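Local coordinates for latent form of PPO4 Tyrosinase (Agaricus bisporus var. bisporus H97, PDB 4OUA), which uses a pair of copper ions to hydroxylate monophenols and oxidise the resulting o-diphenols to o-quinones, the first step towards melanin pigments, at residues R216-N221 against G474-D479; H254-R259 against S449-R454; A428-F433 against K506-D511. All coordinates share one frame; numbering follows the deposited sequence.

Contact 1. Residues R216-N221 against G474-D479; sequences REKTYN and GFVHLD
His-477 and Asn-221 each turn CG anti to their own carbonyl carbon (chi1 -53° and -68°), and these two rotations lay the imidazole of one against the amide of the other. The setting is a helix packed on the edge of a sheet: helix 212-224 of the central tyrosinase domain meets strand 471-477, an outermost strand of the four-stranded antiparallel sheet in the C-terminal domain, with the short segment axes passing 8.4 Å apart. The amide and the ring come in from opposite directions and stack with their planes 22° apart; Asn-221 CG lies 3.3 Å from His-477 CE1. Further along the same ring, Glu-217 CB sits 3.9 Å from His-477 CD2, so the imidazole leans on two successive turns of the helix. A leucine in place of His-477 would probably leave the Asn-221 amide without its flat stacking partner and freer to turn.

The bend of Glu-217 at its second torsion carries the carboxylate past the ring to the root of the histidine, where OE2 is 3.4 Å from His-477 CB. The same OE2 comes within 3.4 Å of Asp-479 OD1, a meeting of like charges that is probably eased by Arg-480, which forms a salt bridge with Glu-217 OE1. Lys-218 extends its chain across to the strand, and its ammonium goes on to a salt bridge with Asp-252 and a hydrogen bond to the carbonyl of Ser-449. On the way its CE lies 3.1 Å from Phe-475 O and, crossing the valine branch, 4.1 Å from Val-476 CG2.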
loop_
_atom_site.group_PDB
_atom_site.type_symbol
_atom_site.label_atom_id
_atom_site.label_comp_id
_atom_site.label_asym_id
_atom_site.label_seq_id
_atom_site.Cartn_x
_atom_site.Cartn_y
_atom_site.Cartn_z
ATOM N N ARG B 216 2.328 -8.681 -7.586
ATOM C CA ARG B 216 1.495 -9.837 -7.288
ATOM C C ARG B 216 2.188 -10.764 -6.294
ATOM O O ARG B 216 1.578 -11.208 -5.321
ATOM C CB ARG B 216 1.154 -10.592 -8.574
ATOM C CG ARG B 216 0.031 -11.610 -8.437
ATOM C CD ARG B 216 -0.324 -12.199 -9.795
ATOM N NE ARG B 216 -1.580 -12.943 -9.772
ATOM C CZ ARG B 216 -1.665 -14.263 -9.651
ATOM N NH1 ARG B 216 -0.561 -14.992 -9.545
ATOM N NH2 ARG B 216 -2.851 -14.855 -9.640
ATOM N N GLU B 217 3.463 -11.052 -6.540
ATOM C CA GLU B 217 4.237 -11.898 -5.636
ATOM C C GLU B 217 4.401 -11.234 -4.276
ATOM O O GLU B 217 4.192 -11.868 -3.243
ATOM C CB GLU B 217 5.614 -12.221 -6.223
ATOM C CG GLU B 217 5.650 -13.464 -7.098
ATOM C CD GLU B 217 6.994 -14.173 -7.046
ATOM O OE1 GLU B 217 7.860 -13.880 -7.897
ATOM O OE2 GLU B 217 7.182 -15.024 -6.149
ATOM N N LYS B 218 4.776 -9.958 -4.284
ATOM C CA LYS B 218 4.964 -9.206 -3.048
ATOM C C LYS B 218 3.708 -9.224 -2.183
ATOM O O LYS B 218 3.786 -9.378 -0.964
ATOM C CB LYS B 218 5.361 -7.759 -3.350
ATOM C CG LYS B 218 6.799 -7.578 -3.812
ATOM C CD LYS B 218 7.195 -6.108 -3.775
ATOM C CE LYS B 218 8.665 -5.911 -4.091
ATOM N NZ LYS B 218 9.091 -4.503 -3.851
ATOM N N THR B 219 2.553 -9.072 -2.822
ATOM C CA THR B 219 1.282 -9.036 -2.111
ATOM C C THR B 219 0.935 -10.393 -1.508
ATOM O O THR B 219 0.441 -10.474 -0.382
ATOM C CB THR B 219 0.141 -8.586 -3.036
ATOM O OG1 THR B 219 0.380 -7.241 -3.465
ATOM C CG2 THR B 219 -1.193 -8.649 -2.309
ATOM N N TYR B 220 1.196 -11.458 -2.259
ATOM C CA TYR B 220 0.917 -12.809 -1.787
ATOM C C TYR B 220 1.758 -13.158 -0.564
ATOM O O TYR B 220 1.222 -13.497 0.492
ATOM C CB TYR B 220 1.166 -13.828 -2.900
ATOM C CG TYR B 220 0.918 -15.260 -2.484
ATOM C CD1 TYR B 220 -0.364 -15.796 -2.500
ATOM C CD2 TYR B 220 1.963 -16.078 -2.077
ATOM C CE1 TYR B 220 -0.597 -17.104 -2.120
ATOM C CE2 TYR B 220 1.741 -17.389 -1.696
ATOM C CZ TYR B 220 0.459 -17.895 -1.721
ATOM O OH TYR B 220 0.231 -19.197 -1.342
ATOM N N ASN B 221 3.076 -13.070 -0.711
ATOM C CA ASN B 221 3.994 -13.398 0.376
ATOM C C ASN B 221 3.815 -12.491 1.588
ATOM O O ASN B 221 4.119 -12.880 2.715
ATOM C CB ASN B 221 5.440 -13.327 -0.114
ATOM C CG ASN B 221 5.773 -14.422 -1.104
ATOM O OD1 ASN B 221 5.645 -14.240 -2.315
ATOM N ND2 ASN B 221 6.200 -15.571 -0.595
ATOM N N GLY B 474 13.497 -4.378 2.452
ATOM C CA GLY B 474 12.598 -4.693 1.356
ATOM C C GLY B 474 12.941 -6.033 0.736
ATOM O O GLY B 474 14.075 -6.498 0.840
ATOM N N PHE B 475 11.963 -6.657 0.086
ATOM C CA PHE B 475 12.159 -7.979 -0.495
ATOM C C PHE B 475 11.709 -8.049 -1.949
ATOM O O PHE B 475 10.719 -7.429 -2.335
ATOM C CB PHE B 475 11.408 -9.035 0.319
ATOM C CG PHE B 475 11.864 -9.142 1.742
ATOM C CD1 PHE B 475 12.800 -10.093 2.114
ATOM C CD2 PHE B 475 11.353 -8.296 2.712
ATOM C CE1 PHE B 475 13.220 -10.197 3.427
ATOM C CE2 PHE B 475 11.770 -8.394 4.027
ATOM C CZ PHE B 475 12.704 -9.347 4.384
ATOM N N VAL B 476 12.445 -8.814 -2.748
ATOM C CA VAL B 476 12.070 -9.078 -4.132
ATOM C C VAL B 476 12.241 -10.563 -4.427
ATOM O O VAL B 476 13.302 -11.133 -4.177
ATOM C CB VAL B 476 12.906 -8.247 -5.118
ATOM C CG1 VAL B 476 12.604 -8.663 -6.549
ATOM C CG2 VAL B 476 12.635 -6.763 -4.916
ATOM N N HIS B 477 11.191 -11.185 -4.956
ATOM C CA HIS B 477 11.161 -12.635 -5.125
ATOM C C HIS B 477 11.733 -13.089 -6.465
ATOM O O HIS B 477 11.708 -12.348 -7.447
ATOM C CB HIS B 477 9.728 -13.142 -4.965
ATOM C CG HIS B 477 9.075 -12.694 -3.697
ATOM N ND1 HIS B 477 9.262 -13.341 -2.493
ATOM C CD2 HIS B 477 8.242 -11.657 -3.440
ATOM C CE1 HIS B 477 8.569 -12.725 -1.553
ATOM N NE2 HIS B 477 7.941 -11.701 -2.100
ATOM N N LEU B 478 12.243 -14.318 -6.495
ATOM C CA LEU B 478 12.930 -14.842 -7.671
ATOM C C LEU B 478 12.367 -16.186 -8.118
ATOM O O LEU B 478 12.789 -16.734 -9.136
ATOM C CB LEU B 478 14.425 -14.987 -7.385
ATOM C CG LEU B 478 15.137 -13.783 -6.769
ATOM C CD1 LEU B 478 16.574 -14.141 -6.428
ATOM C CD2 LEU B 478 15.083 -12.591 -7.710
ATOM N N ASP B 479 11.415 -16.708 -7.349
ATOM C CA ASP B 479 10.886 -18.056 -7.549
ATOM C C ASP B 479 10.462 -18.344 -8.986
ATOM O O ASP B 479 10.952 -19.284 -9.610
ATOM C CB ASP B 479 9.701 -18.293 -6.613
ATOM C CG ASP B 479 10.017 -17.943 -5.174
ATOM O OD1 ASP B 479 9.690 -16.813 -4.750
ATOM O OD2 ASP B 479 10.598 -18.796 -4.471
#

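Contact 2. Residues H254-R259 against S449-R454; sequences HGFVGR and SINIFR. With CU1 (copper (I) ion), chain I.
His-254 and Phe-453 lie face to face, ring centroids 3.9 Å apart and planes at 14°. The closest atoms are His-254 ND1 and Phe-453 CZ at 3.5 Å, and CB of the histidine also sits over the phenyl face as a CH-pi contact. The phenylalanine turns its CG away from the backbone N (chi1 -172°) and so presents that face to the imidazole. NE2 of His-254 holds the copper at 1.9 Å, and a water occupies another position on the metal at 2.3 Å. His-250 and His-282 complete the protein ligands of this ion, while on the far side of the imidazole ND1 is hydrogen-bonded to the carbonyl of Met-266, so that the metal on NE2 and this bond on ND1 together fix the ring's rotation.

Here helix 246-258 of the type-3 dicopper centre meets the end of strand 446-451 and the chain just after it. Phe-453 reaches in from the C-terminal domain and also approaches the second copper, a position consistent with that of the residue that covers the substrate site in latent tyrosinases. His-254 is itself a probable substrate contact.

At the next residue, Gly-255 has no side chain, and the helix backbone comes close to Asn-451, whose CB points toward it. Phe-256 meets the Asn-451 amide nearly at right angles, planes 84° apart, with CE1 3.7 Å from ND2, and the same CE1 has Ser-449 OG in its ring plane at 3.8 Å. The amide is positioned by a hydrogen bond from ND2 to Asp-252 and a weak one from ND2 to Ser-449 OG at 3.3 Å; that hydroxyl is also bonded to Glu-211.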
loop_
_atom_site.group_PDB
_atom_site.type_symbol
_atom_site.label_atom_id
_atom_site.label_comp_id
_atom_site.label_asym_id
_atom_site.label_seq_id
_atom_site.Cartn_x
_atom_site.Cartn_y
_atom_site.Cartn_z
ATOM N N HIS B 254 3.011 3.866 -3.986
ATOM C CA HIS B 254 3.312 5.288 -3.889
ATOM C C HIS B 254 4.418 5.689 -4.855
ATOM O O HIS B 254 4.376 6.768 -5.446
ATOM C CB HIS B 254 3.710 5.658 -2.459
ATOM C CG HIS B 254 2.553 5.748 -1.516
ATOM N ND1 HIS B 254 1.748 6.864 -1.432
ATOM C CD2 HIS B 254 2.066 4.864 -0.614
ATOM C CE1 HIS B 254 0.814 6.662 -0.520
ATOM N NE2 HIS B 254 0.984 5.458 -0.009
ATOM N N GLY B 255 5.407 4.816 -5.011
ATOM C CA GLY B 255 6.522 5.083 -5.901
ATOM C C GLY B 255 6.121 5.011 -7.361
ATOM O O GLY B 255 6.507 5.864 -8.163
ATOM N N PHE B 256 5.342 3.987 -7.701
ATOM C CA PHE B 256 4.883 3.780 -9.070
ATOM C C PHE B 256 4.170 5.010 -9.618
ATOM O O PHE B 256 4.432 5.442 -10.740
ATOM C CB PHE B 256 3.950 2.568 -9.146
ATOM C CG PHE B 256 4.617 1.267 -8.807
ATOM C CD1 PHE B 256 5.995 1.145 -8.849
ATOM C CD2 PHE B 256 3.863 0.162 -8.448
ATOM C CE1 PHE B 256 6.607 -0.053 -8.538
ATOM C CE2 PHE B 256 4.472 -1.039 -8.135
ATOM C CZ PHE B 256 5.845 -1.145 -8.181
ATOM N N VAL B 257 3.272 5.570 -8.817
ATOM C CA VAL B 257 2.476 6.714 -9.241
ATOM C C VAL B 257 3.245 8.024 -9.105
ATOM O O VAL B 257 3.014 8.970 -9.857
ATOM C CB VAL B 257 1.169 6.816 -8.431
ATOM C CG1 VAL B 257 0.349 8.009 -8.893
ATOM C CG2 VAL B 257 0.363 5.528 -8.550
ATOM N N GLY B 258 4.170 8.069 -8.151
ATOM C CA GLY B 258 4.860 9.304 -7.823
ATOM C C GLY B 258 6.199 9.516 -8.500
ATOM O O GLY B 258 6.472 10.603 -9.006
ATOM N N ARG B 259 7.038 8.484 -8.515
ATOM C CA ARG B 259 8.409 8.643 -8.997
ATOM C C ARG B 259 8.519 8.569 -10.514
ATOM O O ARG B 259 8.458 7.488 -11.101
ATOM C CB ARG B 259 9.324 7.587 -8.373
ATOM C CG ARG B 259 10.717 8.109 -8.053
ATOM C CD ARG B 259 11.709 6.984 -7.797
ATOM N NE ARG B 259 12.300 6.485 -9.036
ATOM C CZ ARG B 259 11.914 5.377 -9.659
ATOM N NH1 ARG B 259 12.512 5.007 -10.782
ATOM N NH2 ARG B 259 10.934 4.637 -9.160
ATOM N N SER B 449 11.326 -4.273 -7.920
ATOM C CA SER B 449 11.891 -3.052 -7.360
ATOM C C SER B 449 11.517 -2.867 -5.894
ATOM O O SER B 449 10.502 -3.385 -5.428
ATOM C CB SER B 449 11.437 -1.833 -8.167
ATOM O OG SER B 449 10.031 -1.668 -8.101
ATOM N N ILE B 450 12.352 -2.129 -5.173
ATOM C CA ILE B 450 12.059 -1.745 -3.800
ATOM C C ILE B 450 11.970 -0.228 -3.722
ATOM O O ILE B 450 12.956 0.474 -3.946
ATOM C CB ILE B 450 13.123 -2.254 -2.815
ATOM C CG1 ILE B 450 13.183 -3.783 -2.835
ATOM C CG2 ILE B 450 12.832 -1.748 -1.413
ATOM C CD1 ILE B 450 14.203 -4.367 -1.882
ATOM N N ASN B 451 10.782 0.274 -3.407
ATOM C CA ASN B 451 10.521 1.704 -3.464
ATOM C C ASN B 451 10.471 2.358 -2.089
ATOM O O ASN B 451 9.900 1.808 -1.147
ATOM C CB ASN B 451 9.217 1.956 -4.214
ATOM C CG ASN B 451 9.178 1.246 -5.551
ATOM O OD1 ASN B 451 9.563 1.805 -6.579
ATOM N ND2 ASN B 451 8.719 -0.000 -5.543
ATOM N N ILE B 452 11.068 3.540 -1.983
ATOM C CA ILE B 452 11.135 4.253 -0.713
ATOM C C ILE B 452 10.091 5.362 -0.626
ATOM O O ILE B 452 10.085 6.287 -1.440
ATOM C CB ILE B 452 12.528 4.868 -0.491
ATOM C CG1 ILE B 452 13.617 3.851 -0.838
ATOM C CG2 ILE B 452 12.667 5.370 0.939
ATOM C CD1 ILE B 452 13.417 2.507 -0.190
ATOM N N PHE B 453 9.211 5.266 0.366
ATOM C CA PHE B 453 8.217 6.303 0.605
ATOM C C PHE B 453 8.617 7.139 1.811
ATOM O O PHE B 453 8.447 6.715 2.955
ATOM C CB PHE B 453 6.832 5.689 0.815
ATOM C CG PHE B 453 5.722 6.700 0.875
ATOM C CD1 PHE B 453 5.625 7.703 -0.078
ATOM C CD2 PHE B 453 4.763 6.636 1.874
ATOM C CE1 PHE B 453 4.598 8.632 -0.029
ATOM C CE2 PHE B 453 3.733 7.558 1.929
ATOM C CZ PHE B 453 3.650 8.558 0.975
ATOM N N ARG B 454 9.161 8.323 1.548
ATOM C CA ARG B 454 9.636 9.213 2.603
ATOM C C ARG B 454 8.901 10.547 2.585
ATOM O O ARG B 454 8.269 10.907 1.591
ATOM C CB ARG B 454 11.140 9.454 2.467
ATOM C CG ARG B 454 12.000 8.291 2.923
ATOM C CD ARG B 454 12.018 8.186 4.438
ATOM N NE ARG B 454 12.627 9.365 5.046
ATOM C CZ ARG B 454 13.887 9.735 4.844
ATOM N NH1 ARG B 454 14.665 9.019 4.042
ATOM N NH2 ARG B 454 14.369 10.821 5.433
HETATM CU CU CU1 I . 0.007 5.460 1.669
HETATM O O HOH W 1 0.187 6.399 3.790
#

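Contact 3. Residues A428-F433 against K506-D511; sequences AIIFYF and KVVADD
Ala-428 and Val-508 form an antiparallel hydrogen-bonded pair, with Ala-428 N to Val-508 O at 3.2 Å and Val-508 N to Ala-428 O at 3.0 Å, on strands 428-433 and 503-509, whose short axes run at 143° in the mixed sheet of the C-terminal domain. Two residues on, Ile-430 N gives a bond to Lys-506 O at 2.8 Å. Between these pairs Ile-429 and Val-507 form a non-hydrogen-bonded pair. Their side chains lie alongside each other, pointing the same way, with CG2 of Ile-429 3.9 Å from CG2 of Val-507.

The other face carries Ala-428, Ile-430, Lys-506 and Val-508. The CG1 of Val-508, set between its backbone N and carbonyl carbon, meets Ile-430 CG1 at 3.9 Å, and Lys-506 CB comes to the ring edge of Tyr-432. Lys-506 then leads its fully extended chain away from the neighbouring strand. Backbone bonds thus set the register while aliphatic branches pack on each face, that of Ile-430 and Val-508 being partly exposed, and the side chain of Lys-506 touches the other strand through CB, while its charged end leads away.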
loop_
_atom_site.group_PDB
_atom_site.type_symbol
_atom_site.label_atom_id
_atom_site.label_comp_id
_atom_site.label_asym_id
_atom_site.label_seq_id
_atom_site.Cartn_x
_atom_site.Cartn_y
_atom_site.Cartn_z
ATOM N N ALA B 428 14.464 4.526 -5.393
ATOM C CA ALA B 428 14.046 3.162 -5.698
ATOM C C ALA B 428 15.236 2.300 -6.099
ATOM O O ALA B 428 16.215 2.800 -6.652
ATOM C CB ALA B 428 13.000 3.161 -6.799
ATOM N N ILE B 429 15.147 1.005 -5.816
ATOM C CA ILE B 429 16.205 0.072 -6.185
ATOM C C ILE B 429 15.700 -0.915 -7.232
ATOM O O ILE B 429 14.806 -1.715 -6.965
ATOM C CB ILE B 429 16.734 -0.698 -4.962
ATOM C CG1 ILE B 429 16.847 0.233 -3.753
ATOM C CG2 ILE B 429 18.075 -1.343 -5.283
ATOM C CD1 ILE B 429 17.244 -0.473 -2.474
ATOM N N ILE B 430 16.281 -0.852 -8.425
ATOM C CA ILE B 430 15.827 -1.662 -9.550
ATOM C C ILE B 430 16.655 -2.933 -9.707
ATOM O O ILE B 430 17.882 -2.881 -9.722
ATOM C CB ILE B 430 15.885 -0.865 -10.869
ATOM C CG1 ILE B 430 15.289 0.531 -10.678
ATOM C CG2 ILE B 430 15.180 -1.623 -11.984
ATOM C CD1 ILE B 430 13.878 0.526 -10.135
ATOM N N PHE B 431 15.980 -4.071 -9.826
ATOM C CA PHE B 431 16.657 -5.352 -10.010
ATOM C C PHE B 431 16.301 -5.966 -11.359
ATOM O O PHE B 431 15.133 -5.993 -11.749
ATOM C CB PHE B 431 16.295 -6.325 -8.885
ATOM C CG PHE B 431 16.617 -5.811 -7.512
ATOM C CD1 PHE B 431 17.839 -6.085 -6.923
ATOM C CD2 PHE B 431 15.695 -5.055 -6.808
ATOM C CE1 PHE B 431 18.138 -5.613 -5.659
ATOM C CE2 PHE B 431 15.987 -4.581 -5.544
ATOM C CZ PHE B 431 17.210 -4.860 -4.969
ATOM N N TYR B 432 17.307 -6.471 -12.066
ATOM C CA TYR B 432 17.092 -7.033 -13.394
ATOM C C TYR B 432 18.266 -7.895 -13.850
ATOM O O TYR B 432 19.355 -7.833 -13.281
ATOM C CB TYR B 432 16.846 -5.913 -14.407
ATOM C CG TYR B 432 18.059 -5.045 -14.657
ATOM C CD1 TYR B 432 18.763 -5.129 -15.850
ATOM C CD2 TYR B 432 18.506 -4.150 -13.695
ATOM C CE1 TYR B 432 19.873 -4.339 -16.080
ATOM C CE2 TYR B 432 19.616 -3.358 -13.915
ATOM C CZ TYR B 432 20.295 -3.455 -15.110
ATOM O OH TYR B 432 21.400 -2.666 -15.331
ATOM N N PHE B 433 18.031 -8.700 -14.882
ATOM C CA PHE B 433 19.086 -9.495 -15.498
ATOM C C PHE B 433 19.753 -8.713 -16.626
ATOM O O PHE B 433 19.089 -8.285 -17.569
ATOM C CB PHE B 433 18.529 -10.816 -16.033
ATOM C CG PHE B 433 18.135 -11.789 -14.958
ATOM C CD1 PHE B 433 18.778 -11.787 -13.732
ATOM C CD2 PHE B 433 17.122 -12.708 -15.177
ATOM C CE1 PHE B 433 18.418 -12.683 -12.744
ATOM C CE2 PHE B 433 16.757 -13.606 -14.192
ATOM C CZ PHE B 433 17.406 -13.593 -12.974
ATOM N N LYS B 506 20.266 -1.503 -9.277
ATOM C CA LYS B 506 20.437 -0.126 -9.711
ATOM C C LYS B 506 19.693 0.838 -8.791
ATOM O O LYS B 506 18.462 0.873 -8.784
ATOM C CB LYS B 506 19.950 0.013 -11.156
ATOM C CG LYS B 506 20.110 1.390 -11.775
ATOM C CD LYS B 506 19.620 1.386 -13.218
ATOM C CE LYS B 506 19.776 2.732 -13.892
ATOM N NZ LYS B 506 19.286 2.645 -15.298
ATOM N N VAL B 507 20.441 1.614 -8.011
ATOM C CA VAL B 507 19.838 2.567 -7.084
ATOM C C VAL B 507 19.676 3.929 -7.752
ATOM O O VAL B 507 20.655 4.634 -7.992
ATOM C CB VAL B 507 20.677 2.716 -5.796
ATOM C CG1 VAL B 507 20.053 3.749 -4.867
ATOM C CG2 VAL B 507 20.811 1.374 -5.093
ATOM N N VAL B 508 18.432 4.294 -8.050
ATOM C CA VAL B 508 18.157 5.506 -8.815
ATOM C C VAL B 508 17.211 6.471 -8.105
ATOM O O VAL B 508 16.205 6.063 -7.527
ATOM C CB VAL B 508 17.559 5.164 -10.193
ATOM C CG1 VAL B 508 16.419 4.169 -10.044
ATOM C CG2 VAL B 508 17.086 6.427 -10.896
ATOM N N ALA B 509 17.553 7.754 -8.155
ATOM C CA ALA B 509 16.687 8.820 -7.665
ATOM C C ALA B 509 16.599 9.912 -8.725
ATOM O O ALA B 509 17.615 10.308 -9.298
ATOM C CB ALA B 509 17.205 9.379 -6.353
ATOM N N ASP B 510 15.387 10.394 -8.984
ATOM C CA ASP B 510 15.141 11.303 -10.102
ATOM C C ASP B 510 15.493 10.619 -11.421
ATOM O O ASP B 510 14.972 9.549 -11.732
ATOM C CB ASP B 510 15.937 12.603 -9.950
ATOM C CG ASP B 510 15.338 13.539 -8.917
ATOM O OD1 ASP B 510 14.112 13.474 -8.687
ATOM O OD2 ASP B 510 16.094 14.348 -8.339
ATOM N N ASP B 511 16.381 11.239 -12.190
ATOM C CA ASP B 511 16.800 10.678 -13.470
ATOM C C ASP B 511 18.247 10.197 -13.417
ATOM O O ASP B 511 18.787 9.710 -14.411
ATOM C CB ASP B 511 16.629 11.708 -14.588
#

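How the contacts relate
Along the chain the six segments run 216-221, 254-259, 428-433, 449-454, 474-479, 506-511. Contact 2 is thus enclosed by the span of contact 1, while contact 3 alternates with both. Contacts 1 and 2, centres about 16 Å apart, each join a helix of the central domain to a strand of the C-terminal domain; contact 3 lies within the latter, its centre about 11 Å from that of contact 2 and about 17 Å from that of contact 1. Strands 446-451 and 428-433 are sheet neighbours, tied by Ile-450 O and Ile-429 N at 2.9 Å, and Val-476 packs on both Ile-450 and Phe-431. Contact 3 thus belongs to the same sheet as strand 446-451, whose continuation carries Phe-453 to the copper site.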